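Local structure of putative oxidoreductase (Thermus thermophilus, 2ISM) at residues G137-F142 with R316-Q321; P211-L216 with G300-L305; D232-I237 with L280-L285; Y262-G267 with L291-E296. The protein is a putative oxidoreductase built as a six-bladed beta-propeller and binds a calcium ion. All coordinates share one frame; numbering follows the deposited sequence.

Contact 1 (G137-F142 with R316-Q321); sequences GGRIAF and RLREVQ
Glu319 OE1 is gripped by three groups: the guanidinium of Arg139, the amide of Asn272 and the backbone N of Val320, which lies 2.8 Å from it. The part played by Arg139 is electrostatic. Its NH1 stands 3.5 Å from Glu319 OE1, but the oxygen sits over a face of the guanidinium, so the pair is a salt bridge without an N-H directed at the acceptor. The two flat groups are close to layered, their planes only 26° apart. A water supplies the directional link, accepting from Arg139 NH1 at 3.1 Å and donating to Glu319 OE2 at 2.7 Å. That second oxygen is also bound by Leu36 N and by Gln321 NE2, which approaches at 3.0 Å from above the carboxylate plane. Both carboxylate oxygens thus have several partners, which should fix the rotation of the group. Arg139 swings over by folding at chi2 (67°) and chi3 (59°), while NE and NH1 are held by the carbonyl oxygens of Gln205 and Trp34. This buried bridge near the chain centre joins strands 140-142 and 317-322, the innermost of two blades that face each other across the axis of the six-bladed beta-propeller.

Contact 2 (P211-L216 with G300-L305); sequences PKTGEL and GRWRVL
Glu215 reaches across to Gly300 and Trp302 with a chain that is extended beyond CG. At its base, CB packs on Leu236 of strand 232-237. CG lies beside the backbone N (chi1 -70°), and from there the chain carries CD straight on toward the gap between the two partners. At the tip the oxygens divide the work. Glu215 OE1 accepts the indole N-H of Trp302 on its syn side, with NE1 at 2.6 Å and a nearly straight N-H...O angle of 165°. The oxygen lies close to the ring plane, so the bond is made at the indole edge, although the carboxylate itself is turned 43° against the ring. The anti lone pair of the same OE1 receives the hydroxyl of Thr213, whose OG1 is 2.7 Å away. Glu215 OE2 takes the backbone N of Gly300 at 2.7 Å, also on the syn side. Three donors therefore hold this buried carboxylate and would probably stabilise its charged form. Thr213 braces the carboxylate from its own segment: its OG1 also accepts from Glu215 N at 3.2 Å, closing an ST turn, and its CG2 touches the indole edge 3.9 Å from Trp302 CZ2. His210 stacks on the Trp302 ring. The contact ties the loop between strands 208-209 and 216-220 to the start of strand 301-312, a loop-to-outer-strand join between successive blades of a beta-propeller.

Contact 3 (D232-I237 with L280-L285); sequences DEVNLI and LYVAGL. With CA (calcium ion), chain E.
Strands 232-237 and 280-284 belong to different sheets and face each other without a hydrogen bond between the two segments; the nearest CA atoms, of Val234 and Val282, are 8.7 Å apart. Side chains bridge that interval. Val234 projects toward the other strand and divides its two methyls between two partners: CG1, set anti to the backbone N (chi1 174°), meets Leu280 CD2 at 4.0 Å, while CG2 lies 4.2 Å from Val282 CG2. Leu280 and Val282, two apart on their strand, present the same face to the valine. This is the face-to-face packing of neighbouring blades in a beta-propeller, where each four-stranded antiparallel sheet lays its apolar side chains on those of the next; Leu293 of the adjacent strand also touches both Leu280 and Val282. Glu233, one residue before Val234, takes no part in this packing and reaches the calcium ion. Its carboxylate binds the metal through both oxygens, OE2 at 2.7 Å from the calcium and OE1 at 2.9 Å. Four waters, between 2.7 and 2.8 Å from the ion, and the backbone carbonyl oxygen of Tyr243 complete the seven bound atoms. Tyr243 also ties its hydroxyl to the carbonyl of Leu236, a further link between the metal-binding loop and strand 232-237.

Contact 4 (Y262-G267 with L291-E296); sequences YFWPQG and LRLVLE
The NE1-CE2-CZ2 side of the Trp264 indole is the bump of this interface, and Leu291 and Leu293 form the hollow that receives it. Leu291 CD1 approaches the ring obliquely and touches Trp264 NE1 at 3.9 Å and Trp264 CZ2 at 4.1 Å. Leu293 CD1 comes instead to the indole edge, 4.3 Å from Trp264 CZ2, so that one ring corner is lodged against two leucine methyls. The other branch of Leu293 makes a smaller bump of its own, CD2 resting 4.4 Å from Tyr262 CB. Tyr262 in turn lays its CE2 corner over one face of the indole, offset toward the rim, which probably limits the tilt of the ring. Trp264 CB points toward the partner strand, and with chi1 at -64° the NE1-CZ2 side of the ring meets the leucines. The strand axes are 11.0 Å apart at 145° between their N-to-C directions, too wide for backbone pairing. Apolar interdigitation of this kind, between strands of two separate antiparallel sheets, is how adjacent beta-propeller blades pack.

Contacts 2, 3 and 4 join the same two consecutive blades, strands 208-209 to 262-264 and 270-276 to 301-312. Contacts 3 and 4 have centres 7 Å apart and use neighbouring strands, 232-237 beside 262-264 and 279-284 beside 289-298. Contacts 2 and 4 lie about 19 and 18 Å from the chain centre, contact 3 about 10 Å. Contact 1 lies near it, its centre 11 Å from that of contact 3, and links two other blades; it touches contact 3 through Leu317 N and Gly284 O. Along the chain its segments enclose the other six, contact 2 encloses contacts 3 and 4, and those two alternate. Three contacts thus lie between neighbouring blades and one spans the centre of the propeller.

Contact 1 (G137-F142 with R316-Q321)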
loop_
_atom_site.group_PDB
_atom_site.type_symbol
_atom_site.label_atom_id
_atom_site.label_comp_id
_atom_site.label_asym_id
_atom_site.label_seq_id
_atom_site.Cartn_x
_atom_site.Cartn_y
_atom_site.Cartn_z
ATOM N N GLY B 137 22.800 -18.553 6.396
ATOM C CA GLY B 137 22.054 -17.333 6.691
ATOM C C GLY B 137 22.282 -16.356 5.555
ATOM O O GLY B 137 22.068 -16.714 4.397
ATOM N N GLY B 138 22.682 -15.123 5.867
ATOM C CA GLY B 138 22.993 -14.183 4.805
ATOM C C GLY B 138 22.216 -12.901 4.581
ATOM O O GLY B 138 22.646 -12.080 3.772
ATOM N N ARG B 139 21.094 -12.711 5.268
ATOM C CA ARG B 139 20.300 -11.502 5.076
ATOM C C ARG B 139 20.883 -10.345 5.888
ATOM O O ARG B 139 21.186 -10.496 7.071
ATOM C CB ARG B 139 18.846 -11.758 5.501
ATOM C CG ARG B 139 17.879 -10.620 5.189
ATOM C CD ARG B 139 17.704 -10.436 3.686
ATOM N NE ARG B 139 17.194 -11.643 3.041
ATOM C CZ ARG B 139 17.156 -11.822 1.722
ATOM N NH1 ARG B 139 17.597 -10.872 0.917
ATOM N NH2 ARG B 139 16.694 -12.957 1.205
ATOM N N ILE B 140 21.066 -9.197 5.247
ATOM C CA ILE B 140 21.589 -8.038 5.955
ATOM C C ILE B 140 20.739 -6.829 5.621
ATOM O O ILE B 140 20.191 -6.734 4.526
ATOM C CB ILE B 140 23.067 -7.725 5.595
ATOM C CG1 ILE B 140 23.195 -7.319 4.123
ATOM C CG2 ILE B 140 23.939 -8.924 5.906
ATOM C CD1 ILE B 140 24.593 -6.789 3.749
ATOM N N ALA B 141 20.630 -5.908 6.571
ATOM C CA ALA B 141 19.838 -4.711 6.361
ATOM C C ALA B 141 20.071 -3.729 7.489
ATOM O O ALA B 141 20.356 -4.121 8.619
ATOM C CB ALA B 141 18.356 -5.068 6.292
ATOM N N PHE B 142 19.947 -2.447 7.172
ATOM C CA PHE B 142 20.116 -1.403 8.168
ATOM C C PHE B 142 18.737 -1.089 8.730
ATOM O O PHE B 142 17.789 -0.849 7.981
ATOM C CB PHE B 142 20.748 -0.176 7.517
ATOM C CG PHE B 142 22.212 -0.356 7.205
ATOM C CD1 PHE B 142 23.176 -0.131 8.185
ATOM C CD2 PHE B 142 22.621 -0.799 5.953
ATOM C CE1 PHE B 142 24.531 -0.345 7.923
ATOM C CE2 PHE B 142 23.974 -1.019 5.674
ATOM C CZ PHE B 142 24.931 -0.793 6.661
ATOM N N ARG B 316 9.545 -20.542 -7.060
ATOM C CA ARG B 316 10.137 -20.213 -5.768
ATOM C C ARG B 316 10.390 -18.712 -5.628
ATOM O O ARG B 316 10.910 -18.075 -6.541
ATOM C CB ARG B 316 11.454 -20.982 -5.607
ATOM C CG ARG B 316 11.295 -22.495 -5.661
ATOM C CD ARG B 316 12.630 -23.190 -5.899
ATOM N NE ARG B 316 13.610 -22.927 -4.846
ATOM C CZ ARG B 316 13.595 -23.499 -3.645
ATOM N NH1 ARG B 316 12.645 -24.371 -3.330
ATOM N NH2 ARG B 316 14.537 -23.202 -2.760
ATOM N N LEU B 317 10.015 -18.149 -4.484
ATOM C CA LEU B 317 10.217 -16.721 -4.239
ATOM C C LEU B 317 11.110 -16.389 -3.046
ATOM O O LEU B 317 10.797 -16.760 -1.914
ATOM C CB LEU B 317 8.888 -16.050 -3.877
ATOM C CG LEU B 317 7.743 -16.255 -4.885
ATOM C CD1 LEU B 317 6.540 -15.418 -4.473
ATOM C CD2 LEU B 317 8.202 -15.862 -6.286
ATOM N N ARG B 318 12.215 -15.688 -3.294
ATOM C CA ARG B 318 13.150 -15.358 -2.219
ATOM C C ARG B 318 13.331 -13.979 -1.583
ATOM O O ARG B 318 13.331 -13.855 -0.357
ATOM C CB ARG B 318 14.527 -15.691 -2.808
ATOM C CG ARG B 318 15.649 -15.736 -1.780
ATOM C CD ARG B 318 16.959 -16.207 -2.405
ATOM N NE ARG B 318 17.004 -17.652 -2.645
ATOM C CZ ARG B 318 17.235 -18.565 -1.705
ATOM N NH1 ARG B 318 17.439 -18.190 -0.451
ATOM N NH2 ARG B 318 17.285 -19.855 -2.021
ATOM N N GLU B 319 13.485 -12.949 -2.409
ATOM C CA GLU B 319 13.667 -11.592 -1.900
ATOM C C GLU B 319 12.301 -10.912 -1.989
ATOM O O GLU B 319 11.481 -11.245 -2.844
ATOM C CB GLU B 319 14.693 -10.784 -2.712
ATOM C CG GLU B 319 14.665 -9.261 -2.469
ATOM C CD GLU B 319 15.157 -8.855 -1.084
ATOM O OE1 GLU B 319 14.598 -9.346 -0.083
ATOM O OE2 GLU B 319 16.101 -8.034 -0.998
ATOM N N VAL B 320 12.059 -9.972 -1.083
ATOM C CA VAL B 320 10.824 -9.200 -1.071
ATOM C C VAL B 320 11.096 -7.905 -0.315
ATOM O O VAL B 320 11.469 -7.921 0.858
ATOM C CB VAL B 320 9.641 -9.981 -0.417
ATOM C CG1 VAL B 320 10.046 -10.536 0.928
ATOM C CG2 VAL B 320 8.434 -9.062 -0.269
ATOM N N GLN B 321 10.934 -6.785 -1.010
ATOM C CA GLN B 321 11.178 -5.471 -0.431
ATOM C C GLN B 321 10.261 -4.422 -1.019
ATOM O O GLN B 321 9.869 -4.506 -2.182
ATOM C CB GLN B 321 12.611 -5.010 -0.696
ATOM C CG GLN B 321 13.668 -5.573 0.217
ATOM C CD GLN B 321 14.886 -4.676 0.264
ATOM O OE1 GLN B 321 14.859 -3.606 0.873
ATOM N NE2 GLN B 321 15.957 -5.097 -0.399
HETATM O O HOH W 1 17.572 -7.834 1.209
#

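Contact 2 (P211-L216 with G300-L305)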
loop_
_atom_site.group_PDB
_atom_site.type_symbol
_atom_site.label_atom_id
_atom_site.label_comp_id
_atom_site.label_asym_id
_atom_site.label_seq_id
_atom_site.Cartn_x
_atom_site.Cartn_y
_atom_site.Cartn_z
ATOM N N PRO B 211 6.615 -0.749 10.455
ATOM C CA PRO B 211 6.614 0.704 10.248
ATOM C C PRO B 211 6.101 1.569 11.401
ATOM O O PRO B 211 6.559 2.698 11.586
ATOM C CB PRO B 211 5.777 0.867 8.977
ATOM C CG PRO B 211 4.803 -0.267 9.078
ATOM C CD PRO B 211 5.692 -1.411 9.515
ATOM N N LYS B 212 5.169 1.041 12.182
ATOM C CA LYS B 212 4.599 1.798 13.290
ATOM C C LYS B 212 5.374 1.666 14.599
ATOM O O LYS B 212 5.664 2.663 15.262
ATOM C CB LYS B 212 3.148 1.362 13.527
ATOM C CG LYS B 212 2.276 1.400 12.281
ATOM C CD LYS B 212 1.975 2.827 11.846
ATOM C CE LYS B 212 2.171 3.000 10.346
ATOM N NZ LYS B 212 1.732 4.345 9.874
ATOM N N THR B 213 5.712 0.434 14.963
ATOM C CA THR B 213 6.399 0.167 16.220
ATOM C C THR B 213 7.922 0.125 16.170
ATOM O O THR B 213 8.582 0.339 17.188
ATOM C CB THR B 213 5.922 -1.161 16.811
ATOM O OG1 THR B 213 6.336 -2.234 15.950
ATOM C CG2 THR B 213 4.399 -1.173 16.931
ATOM N N GLY B 214 8.482 -0.168 15.003
ATOM C CA GLY B 214 9.928 -0.244 14.891
ATOM C C GLY B 214 10.440 -1.606 15.326
ATOM O O GLY B 214 11.647 -1.845 15.376
ATOM N N GLU B 215 9.515 -2.505 15.649
ATOM C CA GLU B 215 9.869 -3.857 16.077
ATOM C C GLU B 215 10.457 -4.661 14.922
ATOM O O GLU B 215 10.011 -4.536 13.781
ATOM C CB GLU B 215 8.631 -4.585 16.598
ATOM C CG GLU B 215 8.091 -4.066 17.917
ATOM C CD GLU B 215 6.734 -4.658 18.239
ATOM O OE1 GLU B 215 5.779 -4.371 17.488
ATOM O OE2 GLU B 215 6.627 -5.413 19.228
ATOM N N LEU B 216 11.444 -5.500 15.229
ATOM C CA LEU B 216 12.094 -6.331 14.220
ATOM C C LEU B 216 11.446 -7.705 14.104
ATOM O O LEU B 216 11.201 -8.375 15.103
ATOM C CB LEU B 216 13.578 -6.508 14.547
ATOM C CG LEU B 216 14.342 -7.509 13.668
ATOM C CD1 LEU B 216 14.321 -7.036 12.222
ATOM C CD2 LEU B 216 15.775 -7.648 14.168
ATOM N N GLY B 300 4.696 -5.560 21.159
ATOM C CA GLY B 300 4.909 -6.596 22.153
ATOM C C GLY B 300 3.771 -7.590 22.298
ATOM O O GLY B 300 3.870 -8.534 23.080
ATOM N N ARG B 301 2.693 -7.387 21.549
ATOM C CA ARG B 301 1.534 -8.277 21.615
ATOM C C ARG B 301 0.794 -8.631 20.331
ATOM O O ARG B 301 -0.406 -8.381 20.209
ATOM C CB ARG B 301 0.509 -7.730 22.615
ATOM C CG ARG B 301 0.911 -7.887 24.072
ATOM C CD ARG B 301 0.354 -9.175 24.664
ATOM N NE ARG B 301 -1.088 -9.087 24.885
ATOM C CZ ARG B 301 -1.829 -10.062 25.408
ATOM N NH1 ARG B 301 -1.265 -11.208 25.766
ATOM N NH2 ARG B 301 -3.133 -9.886 25.580
ATOM N N TRP B 302 1.508 -9.226 19.381
ATOM C CA TRP B 302 0.979 -9.462 18.043
ATOM C C TRP B 302 0.563 -10.912 17.843
ATOM O O TRP B 302 1.063 -11.819 18.508
ATOM C CB TRP B 302 2.017 -9.121 16.967
ATOM C CG TRP B 302 2.434 -7.690 16.920
ATOM C CD1 TRP B 302 3.599 -7.160 17.392
ATOM C CD2 TRP B 302 1.694 -6.602 16.362
ATOM N NE1 TRP B 302 3.631 -5.806 17.160
ATOM C CE2 TRP B 302 2.472 -5.436 16.528
ATOM C CE3 TRP B 302 0.443 -6.496 15.735
ATOM C CZ2 TRP B 302 2.044 -4.178 16.091
ATOM C CZ3 TRP B 302 0.016 -5.245 15.299
ATOM C CH2 TRP B 302 0.816 -4.104 15.480
ATOM N N ARG B 303 -0.362 -11.121 16.914
ATOM C CA ARG B 303 -0.824 -12.455 16.573
ATOM C C ARG B 303 -1.376 -12.402 15.160
ATOM O O ARG B 303 -1.849 -11.358 14.708
ATOM C CB ARG B 303 -1.890 -12.944 17.561
ATOM C CG ARG B 303 -3.214 -12.201 17.538
ATOM C CD ARG B 303 -4.069 -12.667 18.710
ATOM N NE ARG B 303 -5.423 -12.123 18.699
ATOM C CZ ARG B 303 -6.283 -12.254 19.705
ATOM N NH1 ARG B 303 -5.926 -12.908 20.804
ATOM N NH2 ARG B 303 -7.502 -11.740 19.613
ATOM N N VAL B 304 -1.296 -13.519 14.452
ATOM C CA VAL B 304 -1.784 -13.569 13.084
ATOM C C VAL B 304 -3.265 -13.932 13.033
ATOM O O VAL B 304 -3.665 -15.002 13.489
ATOM C CB VAL B 304 -0.986 -14.594 12.247
ATOM C CG1 VAL B 304 -1.512 -14.626 10.820
ATOM C CG2 VAL B 304 0.496 -14.231 12.256
ATOM N N LEU B 305 -4.072 -13.026 12.486
ATOM C CA LEU B 305 -5.505 -13.257 12.352
ATOM C C LEU B 305 -5.741 -14.293 11.266
ATOM O O LEU B 305 -6.436 -15.287 11.477
ATOM C CB LEU B 305 -6.227 -11.967 11.966
ATOM C CG LEU B 305 -6.503 -10.935 13.056
ATOM C CD1 LEU B 305 -7.135 -9.701 12.429
ATOM C CD2 LEU B 305 -7.427 -11.537 14.111
#

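Contact 3 (D232-I237 with L280-L285)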
loop_
_atom_site.group_PDB
_atom_site.type_symbol
_atom_site.label_atom_id
_atom_site.label_comp_id
_atom_site.label_asym_id
_atom_site.label_seq_id
_atom_site.Cartn_x
_atom_site.Cartn_y
_atom_site.Cartn_z
ATOM N N ASP B 232 8.553 -23.971 9.898
ATOM C CA ASP B 232 9.307 -22.798 9.497
ATOM C C ASP B 232 8.584 -21.704 10.269
ATOM O O ASP B 232 7.416 -21.871 10.635
ATOM C CB ASP B 232 9.190 -22.592 7.991
ATOM C CG ASP B 232 9.751 -23.765 7.208
ATOM O OD1 ASP B 232 10.990 -23.871 7.091
ATOM O OD2 ASP B 232 8.951 -24.586 6.720
ATOM N N GLU B 233 9.242 -20.579 10.505
ATOM C CA GLU B 233 8.602 -19.562 11.321
ATOM C C GLU B 233 8.910 -18.105 11.043
ATOM O O GLU B 233 9.785 -17.765 10.251
ATOM C CB GLU B 233 8.954 -19.857 12.775
ATOM C CG GLU B 233 10.406 -20.292 12.908
ATOM C CD GLU B 233 10.858 -20.495 14.333
ATOM O OE1 GLU B 233 10.383 -21.441 14.999
ATOM O OE2 GLU B 233 11.706 -19.702 14.784
ATOM N N VAL B 234 8.142 -17.254 11.713
ATOM C CA VAL B 234 8.313 -15.813 11.663
ATOM C C VAL B 234 8.427 -15.467 13.139
ATOM O O VAL B 234 7.562 -15.843 13.940
ATOM C CB VAL B 234 7.095 -15.081 11.079
ATOM C CG1 VAL B 234 7.306 -13.571 11.201
ATOM C CG2 VAL B 234 6.897 -15.472 9.622
ATOM N N ASN B 235 9.501 -14.772 13.497
ATOM C CA ASN B 235 9.748 -14.398 14.883
ATOM C C ASN B 235 9.758 -12.889 15.095
ATOM O O ASN B 235 10.097 -12.120 14.193
ATOM C CB ASN B 235 11.102 -14.958 15.350
ATOM C CG ASN B 235 11.149 -16.471 15.353
ATOM O OD1 ASN B 235 11.898 -17.088 14.591
ATOM N ND2 ASN B 235 10.354 -17.081 16.217
ATOM N N LEU B 236 9.368 -12.479 16.298
ATOM C CA LEU B 236 9.387 -11.078 16.689
ATOM C C LEU B 236 10.674 -11.034 17.502
ATOM O O LEU B 236 10.742 -11.587 18.604
ATOM C CB LEU B 236 8.176 -10.742 17.570
ATOM C CG LEU B 236 8.095 -9.332 18.167
ATOM C CD1 LEU B 236 8.291 -8.294 17.080
ATOM C CD2 LEU B 236 6.739 -9.141 18.845
ATOM N N ILE B 237 11.698 -10.395 16.946
ATOM C CA ILE B 237 13.010 -10.329 17.581
ATOM C C ILE B 237 13.183 -9.232 18.625
ATOM O O ILE B 237 12.964 -8.054 18.347
ATOM C CB ILE B 237 14.128 -10.149 16.507
ATOM C CG1 ILE B 237 13.973 -11.203 15.402
ATOM C CG2 ILE B 237 15.506 -10.272 17.153
ATOM C CD1 ILE B 237 14.127 -12.628 15.873
ATOM N N LEU B 280 2.069 -8.225 6.794
ATOM C CA LEU B 280 3.412 -8.788 6.730
ATOM C C LEU B 280 3.448 -9.825 5.616
ATOM O O LEU B 280 2.740 -10.830 5.678
ATOM C CB LEU B 280 3.771 -9.439 8.069
ATOM C CG LEU B 280 5.172 -10.042 8.228
ATOM C CD1 LEU B 280 6.223 -9.055 7.739
ATOM C CD2 LEU B 280 5.407 -10.402 9.694
ATOM N N TYR B 281 4.262 -9.572 4.595
ATOM C CA TYR B 281 4.380 -10.491 3.467
ATOM C C TYR B 281 5.604 -11.377 3.619
ATOM O O TYR B 281 6.674 -10.901 3.992
ATOM C CB TYR B 281 4.466 -9.707 2.160
ATOM C CG TYR B 281 3.157 -9.076 1.750
ATOM C CD1 TYR B 281 2.461 -9.538 0.630
ATOM C CD2 TYR B 281 2.601 -8.030 2.486
ATOM C CE1 TYR B 281 1.246 -8.977 0.253
ATOM C CE2 TYR B 281 1.382 -7.461 2.118
ATOM C CZ TYR B 281 0.713 -7.940 1.000
ATOM O OH TYR B 281 -0.487 -7.385 0.627
ATOM N N VAL B 282 5.447 -12.662 3.320
ATOM C CA VAL B 282 6.542 -13.611 3.445
ATOM C C VAL B 282 6.740 -14.407 2.160
ATOM O O VAL B 282 5.844 -15.129 1.729
ATOM C CB VAL B 282 6.283 -14.598 4.606
ATOM C CG1 VAL B 282 7.460 -15.561 4.758
ATOM C CG2 VAL B 282 6.059 -13.824 5.893
ATOM N N ALA B 283 7.917 -14.268 1.556
ATOM C CA ALA B 283 8.232 -14.986 0.326
ATOM C C ALA B 283 8.418 -16.465 0.644
ATOM O O ALA B 283 9.071 -16.820 1.623
ATOM C CB ALA B 283 9.505 -14.421 -0.308
ATOM N N GLY B 284 7.836 -17.320 -0.188
ATOM C CA GLY B 284 7.954 -18.743 0.032
ATOM C C GLY B 284 8.818 -19.398 -1.026
ATOM O O GLY B 284 8.613 -19.214 -2.227
ATOM N N LEU B 285 9.808 -20.155 -0.577
ATOM C CA LEU B 285 10.680 -20.854 -1.498
ATOM C C LEU B 285 10.170 -22.194 -2.028
ATOM O O LEU B 285 9.977 -22.349 -3.239
ATOM C CB LEU B 285 12.024 -21.176 -0.817
ATOM C CG LEU B 285 12.919 -19.940 -0.637
ATOM C CD1 LEU B 285 14.108 -20.236 0.288
ATOM C CD2 LEU B 285 13.407 -19.494 -2.014
HETATM CA CA CA E . 12.373 -21.087 17.029
HETATM O O HOH W 2 10.824 -22.437 18.823
HETATM O O HOH W 3 10.854 -18.941 17.898
HETATM O O HOH W 4 14.679 -20.209 16.001
HETATM O O HOH W 5 13.613 -23.568 16.665
#

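Contact 4 (Y262-G267 with L291-E296)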
loop_
_atom_site.group_PDB
_atom_site.type_symbol
_atom_site.label_atom_id
_atom_site.label_comp_id
_atom_site.label_asym_id
_atom_site.label_seq_id
_atom_site.Cartn_x
_atom_site.Cartn_y
_atom_site.Cartn_z
ATOM N N TYR B 262 4.453 -16.837 14.331
ATOM C CA TYR B 262 3.689 -17.757 13.507
ATOM C C TYR B 262 4.626 -18.828 12.972
ATOM O O TYR B 262 5.812 -18.573 12.757
ATOM C CB TYR B 262 3.055 -17.013 12.327
ATOM C CG TYR B 262 2.011 -17.820 11.588
ATOM C CD1 TYR B 262 0.719 -17.944 12.091
ATOM C CD2 TYR B 262 2.323 -18.486 10.403
ATOM C CE1 TYR B 262 -0.237 -18.711 11.437
ATOM C CE2 TYR B 262 1.377 -19.257 9.740
ATOM C CZ TYR B 262 0.098 -19.366 10.262
ATOM O OH TYR B 262 -0.841 -20.131 9.616
ATOM N N PHE B 263 4.098 -20.031 12.774
ATOM C CA PHE B 263 4.896 -21.111 12.218
ATOM C C PHE B 263 3.992 -22.040 11.422
ATOM O O PHE B 263 2.807 -22.180 11.723
ATOM C CB PHE B 263 5.650 -21.888 13.310
ATOM C CG PHE B 263 4.769 -22.706 14.213
ATOM C CD1 PHE B 263 4.099 -22.116 15.281
ATOM C CD2 PHE B 263 4.632 -24.077 14.010
ATOM C CE1 PHE B 263 3.305 -22.880 16.138
ATOM C CE2 PHE B 263 3.842 -24.850 14.858
ATOM C CZ PHE B 263 3.179 -24.249 15.926
ATOM N N TRP B 264 4.558 -22.677 10.402
ATOM C CA TRP B 264 3.813 -23.622 9.580
ATOM C C TRP B 264 4.192 -25.061 9.912
ATOM O O TRP B 264 5.225 -25.560 9.467
ATOM C CB TRP B 264 4.053 -23.345 8.094
ATOM C CG TRP B 264 3.556 -22.004 7.646
ATOM C CD1 TRP B 264 2.356 -21.729 7.058
ATOM C CD2 TRP B 264 4.247 -20.754 7.749
ATOM N NE1 TRP B 264 2.258 -20.385 6.789
ATOM C CE2 TRP B 264 3.407 -19.763 7.204
ATOM C CE3 TRP B 264 5.496 -20.369 8.249
ATOM C CZ2 TRP B 264 3.772 -18.419 7.146
ATOM C CZ3 TRP B 264 5.857 -19.035 8.189
ATOM C CH2 TRP B 264 4.998 -18.077 7.642
ATOM N N PRO B 265 3.349 -25.723 10.699
ATOM C CA PRO B 265 3.577 -27.125 11.064
ATOM C C PRO B 265 3.773 -28.006 9.836
ATOM O O PRO B 265 4.652 -28.868 9.829
ATOM C CB PRO B 265 2.283 -27.507 11.785
ATOM C CG PRO B 265 1.250 -26.618 11.189
ATOM C CD PRO B 265 1.946 -25.319 10.895
ATOM N N GLN B 266 2.957 -27.787 8.809
ATOM C CA GLN B 266 3.336 -28.131 7.444
ATOM C C GLN B 266 4.206 -27.044 6.823
ATOM O O GLN B 266 3.800 -25.885 6.735
ATOM C CB GLN B 266 2.092 -28.363 6.585
ATOM C CG GLN B 266 1.326 -27.094 6.246
ATOM C CD GLN B 266 0.970 -26.283 7.475
ATOM O OE1 GLN B 266 -0.104 -26.459 8.052
ATOM N NE2 GLN B 266 1.867 -25.392 7.880
ATOM N N GLY B 267 5.405 -27.425 6.393
ATOM C CA GLY B 267 6.509 -26.490 6.286
ATOM C C GLY B 267 6.297 -25.465 5.190
ATOM O O GLY B 267 5.747 -25.777 4.133
ATOM N N LEU B 291 2.999 -15.110 0.740
ATOM C CA LEU B 291 1.893 -15.104 1.685
ATOM C C LEU B 291 1.745 -13.762 2.382
ATOM O O LEU B 291 2.719 -13.033 2.586
ATOM C CB LEU B 291 2.073 -16.211 2.727
ATOM C CG LEU B 291 2.200 -17.641 2.186
ATOM C CD1 LEU B 291 2.299 -18.617 3.346
ATOM C CD2 LEU B 291 1.007 -17.975 1.309
ATOM N N ARG B 292 0.504 -13.442 2.726
ATOM C CA ARG B 292 0.165 -12.205 3.409
ATOM C C ARG B 292 -0.318 -12.588 4.802
ATOM O O ARG B 292 -1.264 -13.364 4.944
ATOM C CB ARG B 292 -0.954 -11.478 2.653
ATOM C CG ARG B 292 -1.454 -10.211 3.327
ATOM C CD ARG B 292 -2.747 -9.691 2.695
ATOM N NE ARG B 292 -2.558 -9.220 1.325
ATOM C CZ ARG B 292 -2.997 -9.855 0.243
ATOM N NH1 ARG B 292 -3.662 -10.998 0.359
ATOM N NH2 ARG B 292 -2.769 -9.344 -0.962
ATOM N N LEU B 293 0.351 -12.072 5.828
ATOM C CA LEU B 293 -0.035 -12.358 7.204
ATOM C C LEU B 293 -0.773 -11.146 7.762
ATOM O O LEU B 293 -0.218 -10.049 7.830
ATOM C CB LEU B 293 1.196 -12.663 8.069
ATOM C CG LEU B 293 1.766 -14.085 8.059
ATOM C CD1 LEU B 293 2.136 -14.505 6.647
ATOM C CD2 LEU B 293 2.983 -14.135 8.964
ATOM N N VAL B 294 -2.031 -11.345 8.139
ATOM C CA VAL B 294 -2.839 -10.266 8.689
ATOM C C VAL B 294 -2.633 -10.256 10.195
ATOM O O VAL B 294 -2.948 -11.229 10.882
ATOM C CB VAL B 294 -4.333 -10.473 8.375
ATOM C CG1 VAL B 294 -5.134 -9.275 8.859
ATOM C CG2 VAL B 294 -4.523 -10.677 6.877
ATOM N N LEU B 295 -2.100 -9.151 10.702
ATOM C CA LEU B 295 -1.811 -9.029 12.121
ATOM C C LEU B 295 -2.830 -8.230 12.924
ATOM O O LEU B 295 -3.494 -7.328 12.410
ATOM C CB LEU B 295 -0.436 -8.389 12.312
ATOM C CG LEU B 295 0.726 -8.930 11.476
ATOM C CD1 LEU B 295 1.983 -8.136 11.795
ATOM C CD2 LEU B 295 0.932 -10.407 11.761
ATOM N N GLU B 296 -2.931 -8.578 14.201
ATOM C CA GLU B 296 -3.818 -7.900 15.127
ATOM C C GLU B 296 -3.060 -7.768 16.438
ATOM O O GLU B 296 -2.443 -8.726 16.906
ATOM C CB GLU B 296 -5.102 -8.702 15.353
ATOM C CG GLU B 296 -5.996 -8.111 16.435
ATOM C CD GLU B 296 -7.353 -8.783 16.515
ATOM O OE1 GLU B 296 -8.115 -8.707 15.527
ATOM O OE2 GLU B 296 -7.657 -9.387 17.566
#